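Long-range contacts in 2-dehydropantoate 2-reductase (Porphyromonas gingivalis, PDB 2QYT), which probably catalyses the NADPH-dependent reduction of ketopantoate to (R)-pantoate, the second step on the route from 3-methyl-2-oxobutanoate to pantothenate: residues 12-17 and 43-48; 231-236 and 301-306. All coordinates share one frame; numbering follows the deposited sequence.

Interaction 1: residues 12-17 and 43-48; sequences AVFGLG and IARGAH. With SO4 (sulfate ion), chain C; EDO (1,2-ethanediol), chain G; SO4 (sulfate ion), chain E.
Phe14 and Ile43 pair in parallel at the ends of two neighbouring strands of a Rossmann-type sheet, where strand 9-14 runs into the glycine-rich turn and strand 38-43 leads toward helix 46-55. As in any parallel ladder, Ile43 bonds to the residues flanking Phe14: Ile43 N gives its hydrogen to Val13 O (2.8 Å), and Ile43 O accepts from Gly15 N, in the carbonyl plane, at a longer 3.3 Å.

Apolar contacts form at two places. The Phe14 ring, its CG anti to the backbone N (chi1 -173°), leans obliquely against Ile43, whose beta branch puts CG2 3.8 Å from Phe14 CD1. Elsewhere Leu16 CD1 rests on the small methyl of Ala44. Arg45 also approaches the Phe14 ring obliquely, NH2 lying 3.7 Å from Phe14 CE1 and the guanidinium and ring planes 65° apart.

Polar groups gather round a sulfate, that of chain C. Leu16 N and Arg45 N, one from each segment, each donate to it at 2.7 Å, to O1 and O3 respectively. Gly15, with positive phi and no side chain, leaves room for the second sulfate (chain E), to which Gly17 N makes a weak bond; Gly17 N also donates to an ethanediol. All three probably come from the crystallisation liquor. Gly15 and Gly17 fit a GxGxxG pattern, consistent with anions occupying places that dinucleotide phosphates use in this fold.

His48, in helix 46-55, ties that helix to the glycine-rich turn. Two bonds together fix its ring's rotation: ND1 accepts from Gly150 N, while His48 NE2 donates to Leu16 O at 2.8 Å, the oxygen lying 25° out of the ring plane.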
# COMPACT_ATOMS: atom_id res chain seq x y z
N ALA A 12 -5.03 13.16 -6.04
CA ALA A 12 -6.25 12.56 -5.52
C ALA A 12 -5.95 11.32 -4.67
O ALA A 12 -5.01 10.56 -4.96
CB ALA A 12 -7.14 12.20 -6.64
N VAL A 13 -6.75 11.13 -3.63
CA VAL A 13 -6.65 9.94 -2.81
C VAL A 13 -7.93 9.16 -2.99
O VAL A 13 -8.98 9.63 -2.60
CB VAL A 13 -6.36 10.26 -1.31
CG1 VAL A 13 -6.03 8.97 -0.56
CG2 VAL A 13 -5.16 11.15 -1.22
N PHE A 14 -7.81 7.94 -3.53
CA PHE A 14 -8.93 7.07 -3.78
C PHE A 14 -8.99 5.99 -2.69
O PHE A 14 -8.20 5.06 -2.69
CB PHE A 14 -8.77 6.42 -5.18
CG PHE A 14 -9.98 5.61 -5.63
CD1 PHE A 14 -11.15 6.24 -6.01
CD2 PHE A 14 -9.92 4.22 -5.69
CE1 PHE A 14 -12.24 5.54 -6.44
CE2 PHE A 14 -11.02 3.49 -6.09
CZ PHE A 14 -12.20 4.15 -6.48
N GLY A 15 -9.93 6.15 -1.76
CA GLY A 15 -10.11 5.26 -0.62
C GLY A 15 -9.52 6.01 0.55
O GLY A 15 -8.34 6.35 0.51
N LEU A 16 -10.33 6.38 1.53
CA LEU A 16 -9.82 7.10 2.70
C LEU A 16 -9.84 6.27 3.99
O LEU A 16 -10.37 6.72 5.00
CB LEU A 16 -10.59 8.42 2.98
CG LEU A 16 -10.28 9.80 2.44
CD1 LEU A 16 -11.06 10.83 3.25
CD2 LEU A 16 -8.81 10.23 2.28
N GLY A 17 -9.26 5.08 3.98
CA GLY A 17 -9.16 4.31 5.21
C GLY A 17 -7.87 4.76 5.89
O GLY A 17 -7.39 5.90 5.66
N ILE A 43 -11.51 10.76 -2.36
CA ILE A 43 -12.70 10.04 -2.74
C ILE A 43 -13.07 9.17 -1.57
O ILE A 43 -12.35 8.28 -1.24
CB ILE A 43 -12.51 9.18 -4.01
CG1 ILE A 43 -11.96 10.06 -5.17
CG2 ILE A 43 -13.80 8.34 -4.34
CD1 ILE A 43 -12.93 11.22 -5.68
N ALA A 44 -14.22 9.42 -0.96
CA ALA A 44 -14.65 8.70 0.22
C ALA A 44 -16.11 8.51 0.00
O ALA A 44 -16.67 9.16 -0.86
CB ALA A 44 -14.43 9.52 1.45
N ARG A 45 -16.75 7.62 0.77
CA ARG A 45 -18.17 7.42 0.59
C ARG A 45 -18.95 7.23 1.85
O ARG A 45 -18.38 7.11 2.95
CB ARG A 45 -18.44 6.28 -0.39
CG ARG A 45 -17.61 5.01 -0.20
CD ARG A 45 -17.60 4.28 -1.55
NE ARG A 45 -16.30 4.37 -2.23
CZ ARG A 45 -16.00 5.09 -3.32
NH1 ARG A 45 -16.93 5.84 -3.96
NH2 ARG A 45 -14.76 5.04 -3.81
N GLY A 46 -20.27 7.26 1.69
CA GLY A 46 -21.23 7.00 2.77
C GLY A 46 -21.10 7.89 4.00
O GLY A 46 -20.95 9.11 3.88
N ALA A 47 -21.16 7.25 5.17
CA ALA A 47 -21.02 7.90 6.48
C ALA A 47 -19.69 8.55 6.67
O ALA A 47 -19.61 9.61 7.27
CB ALA A 47 -21.30 6.91 7.63
N HIS A 48 -18.64 7.90 6.19
CA HIS A 48 -17.31 8.46 6.23
C HIS A 48 -17.31 9.81 5.46
O HIS A 48 -17.03 10.86 6.03
CB HIS A 48 -16.33 7.47 5.64
CG HIS A 48 -14.89 7.79 5.90
ND1 HIS A 48 -14.44 8.30 7.11
CD2 HIS A 48 -13.79 7.61 5.13
CE1 HIS A 48 -13.12 8.43 7.06
NE2 HIS A 48 -12.71 8.06 5.86
S SO4 C . -13.98 5.34 2.14
O1 SO4 C . -12.89 6.28 2.25
O2 SO4 C . -13.75 4.33 3.18
O3 SO4 C . -15.27 5.97 2.38
O4 SO4 C . -13.89 4.73 0.79
C1 EDO G . -6.30 2.56 3.00
O1 EDO G . -7.09 3.71 2.67
C2 EDO G . -6.92 1.75 4.13
O2 EDO G . -5.85 1.22 4.91
S SO4 E . -10.94 1.82 2.11
O1 SO4 E . -11.85 2.37 3.10
O2 SO4 E . -10.13 0.74 2.70
O3 SO4 E . -11.75 1.37 0.98
O4 SO4 E . -10.01 2.84 1.63

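Interaction 2: residues 231-236 and 301-306; sequences LSLLEE and LPMYKR
Glu236 reaches from helix 227-244 to the start of helix 302-309 and meets Met303 and Tyr304 there with its carboxylate. The chain is extended beyond CG, long enough to bridge the gap between backbones. OE2 accepts from Met303 N and OE1 from Tyr304 N, each bond 2.8 Å long and each using the syn lone pair, so the two oxygens clasp adjacent amides of the first helical turn. Those N-H groups have no earlier carbonyl of their own helix to bond, and a carboxylate with two acceptors suits the pair. The bonds also pin the group's rotation, and the partial positive charge of a helix start would tend to favour its ionised form although it is buried. Leu301, at the N-cap position, packs CD2 on Glu236 CB and CG and brings its own CB beside OE1, and Pro302, a residue with no amide hydrogen to lose, brings CD to 3.2 Å from Glu236 OE2.

Met303, present as selenomethionine, has its CG anti to the backbone N (chi1 -163°), which sets CG toward helix 227-244; bends at chi2 and chi3 then place CE 3.9 Å from CB of Ser232, a small residue whose OG is bonded to Pro228 O.

Leu233 sets CD1 over one face of the Tyr304 ring, 4.3 Å from its centroid, in a CH-pi contact. The same methyl lies so close to Met303 CG that its exact position is doubtful. At the ring's edge sits Glu236 OE1, while the hydroxyl bonds to Ser206 OG on helix 194-215.

Segments 231-236 and 302-306 cross steeply at -111°, their axes 9.1 Å apart, a helix-helix packing within the helical C-terminal domain of the ketopantoate reductase family, one helix supplying a carboxylate to the other's N-terminus.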
# COMPACT_ATOMS: atom_id res chain seq x y z
N LEU A 231 10.25 -20.98 9.41
CA LEU A 231 11.38 -21.02 8.47
C LEU A 231 11.06 -21.71 7.15
O LEU A 231 11.55 -21.30 6.09
CB LEU A 231 12.57 -21.69 9.13
CG LEU A 231 13.86 -21.89 8.34
CD1 LEU A 231 14.43 -20.54 7.91
CD2 LEU A 231 14.87 -22.67 9.18
N SER A 232 10.28 -22.78 7.21
CA SER A 232 9.78 -23.41 6.00
C SER A 232 9.00 -22.43 5.11
O SER A 232 9.13 -22.49 3.91
CB SER A 232 8.92 -24.61 6.32
OG SER A 232 9.74 -25.59 6.90
N LEU A 233 8.18 -21.58 5.72
CA LEU A 233 7.40 -20.56 5.01
C LEU A 233 8.33 -19.48 4.40
O LEU A 233 8.14 -19.05 3.25
CB LEU A 233 6.38 -19.92 5.96
CG LEU A 233 4.87 -20.19 5.86
CD1 LEU A 233 4.48 -21.60 5.40
CD2 LEU A 233 4.16 -19.84 7.14
N LEU A 234 9.31 -19.06 5.17
CA LEU A 234 10.28 -18.07 4.74
C LEU A 234 11.07 -18.55 3.51
O LEU A 234 11.21 -17.81 2.53
CB LEU A 234 11.21 -17.72 5.91
CG LEU A 234 11.09 -16.39 6.70
CD1 LEU A 234 9.92 -15.48 6.37
CD2 LEU A 234 11.21 -16.61 8.23
N GLU A 235 11.51 -19.80 3.55
CA GLU A 235 12.30 -20.41 2.47
C GLU A 235 11.46 -20.61 1.22
O GLU A 235 11.96 -20.45 0.10
CB GLU A 235 12.89 -21.75 2.90
CG GLU A 235 14.09 -21.67 3.86
CD GLU A 235 14.69 -23.04 4.18
OE1 GLU A 235 15.83 -23.07 4.72
OE2 GLU A 235 14.03 -24.09 3.91
N GLU A 236 10.19 -20.96 1.42
CA GLU A 236 9.26 -21.21 0.33
C GLU A 236 8.92 -19.94 -0.48
O GLU A 236 9.11 -19.93 -1.71
CB GLU A 236 7.99 -21.89 0.86
CG GLU A 236 8.10 -23.39 0.93
CD GLU A 236 6.88 -24.06 1.53
OE1 GLU A 236 5.82 -23.40 1.64
OE2 GLU A 236 6.98 -25.27 1.88
N LEU A 301 5.93 -26.13 -2.93
CA LEU A 301 5.88 -25.41 -1.66
C LEU A 301 4.91 -26.13 -0.74
O LEU A 301 3.75 -25.72 -0.63
CB LEU A 301 5.43 -23.95 -1.82
CG LEU A 301 5.99 -23.03 -2.90
CD1 LEU A 301 5.30 -21.68 -2.79
CD2 LEU A 301 7.50 -22.86 -2.82
N PRO A 302 5.37 -27.23 -0.10
CA PRO A 302 4.51 -28.06 0.74
C PRO A 302 3.87 -27.35 1.94
O PRO A 302 2.69 -27.56 2.20
CB PRO A 302 5.43 -29.21 1.18
CG PRO A 302 6.81 -28.71 0.99
CD PRO A 302 6.75 -27.75 -0.16
N MSE A 303 4.64 -26.54 2.67
CA MSE A 303 4.13 -25.85 3.86
C MSE A 303 3.01 -24.85 3.55
O MSE A 303 1.99 -24.83 4.24
CB MSE A 303 5.27 -25.13 4.59
CG MSE A 303 4.95 -24.72 6.05
SE MSE A 303 4.58 -26.23 7.29
CE MSE A 303 6.16 -27.34 7.00
N TYR A 304 3.23 -24.01 2.54
CA TYR A 304 2.18 -23.11 2.06
C TYR A 304 0.94 -23.88 1.60
O TYR A 304 -0.17 -23.48 1.92
CB TYR A 304 2.70 -22.23 0.93
CG TYR A 304 3.13 -20.86 1.37
CD1 TYR A 304 4.46 -20.60 1.69
CD2 TYR A 304 2.20 -19.82 1.46
CE1 TYR A 304 4.86 -19.33 2.10
CE2 TYR A 304 2.59 -18.54 1.87
CZ TYR A 304 3.92 -18.30 2.18
OH TYR A 304 4.30 -17.05 2.57
N LYS A 305 1.14 -24.98 0.88
CA LYS A 305 0.03 -25.78 0.36
C LYS A 305 -0.77 -26.47 1.47
O LYS A 305 -2.00 -26.50 1.42
CB LYS A 305 0.50 -26.80 -0.68
CG LYS A 305 1.04 -26.17 -1.95
CD LYS A 305 0.99 -27.15 -3.12
CE LYS A 305 2.21 -28.05 -3.21
NZ LYS A 305 2.22 -29.16 -2.22
N ARG A 306 -0.07 -27.02 2.47
CA ARG A 306 -0.71 -27.58 3.66
C ARG A 306 -1.52 -26.49 4.36
O ARG A 306 -2.67 -26.71 4.74
CB ARG A 306 0.35 -28.17 4.62
CG ARG A 306 -0.19 -29.13 5.68
CD ARG A 306 0.27 -28.79 7.12
NE ARG A 306 1.62 -29.27 7.46
CZ ARG A 306 2.18 -29.19 8.68
NH1 ARG A 306 1.52 -28.65 9.71
NH2 ARG A 306 3.41 -29.65 8.88

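Overall arrangement
Interaction 1 closes before interaction 2 opens along the chain, and the two lie on opposite sides of its centre, with centres 37 Å apart and nearest atoms about 25 Å apart. They share no helix or strand. Residues 12-17 and 43-48 sit at the ends of adjacent strands in the parallel five-stranded sheet of the N-terminal, Rossmann-type part; residues 231-236 and 301-306 belong to the helical C-terminal part, where helix 194-215 runs beside the contact. Interaction 1 therefore lies at the C-terminal ends of the strands, where this fold binds its dinucleotide, whereas interaction 2 joins two helices far from it.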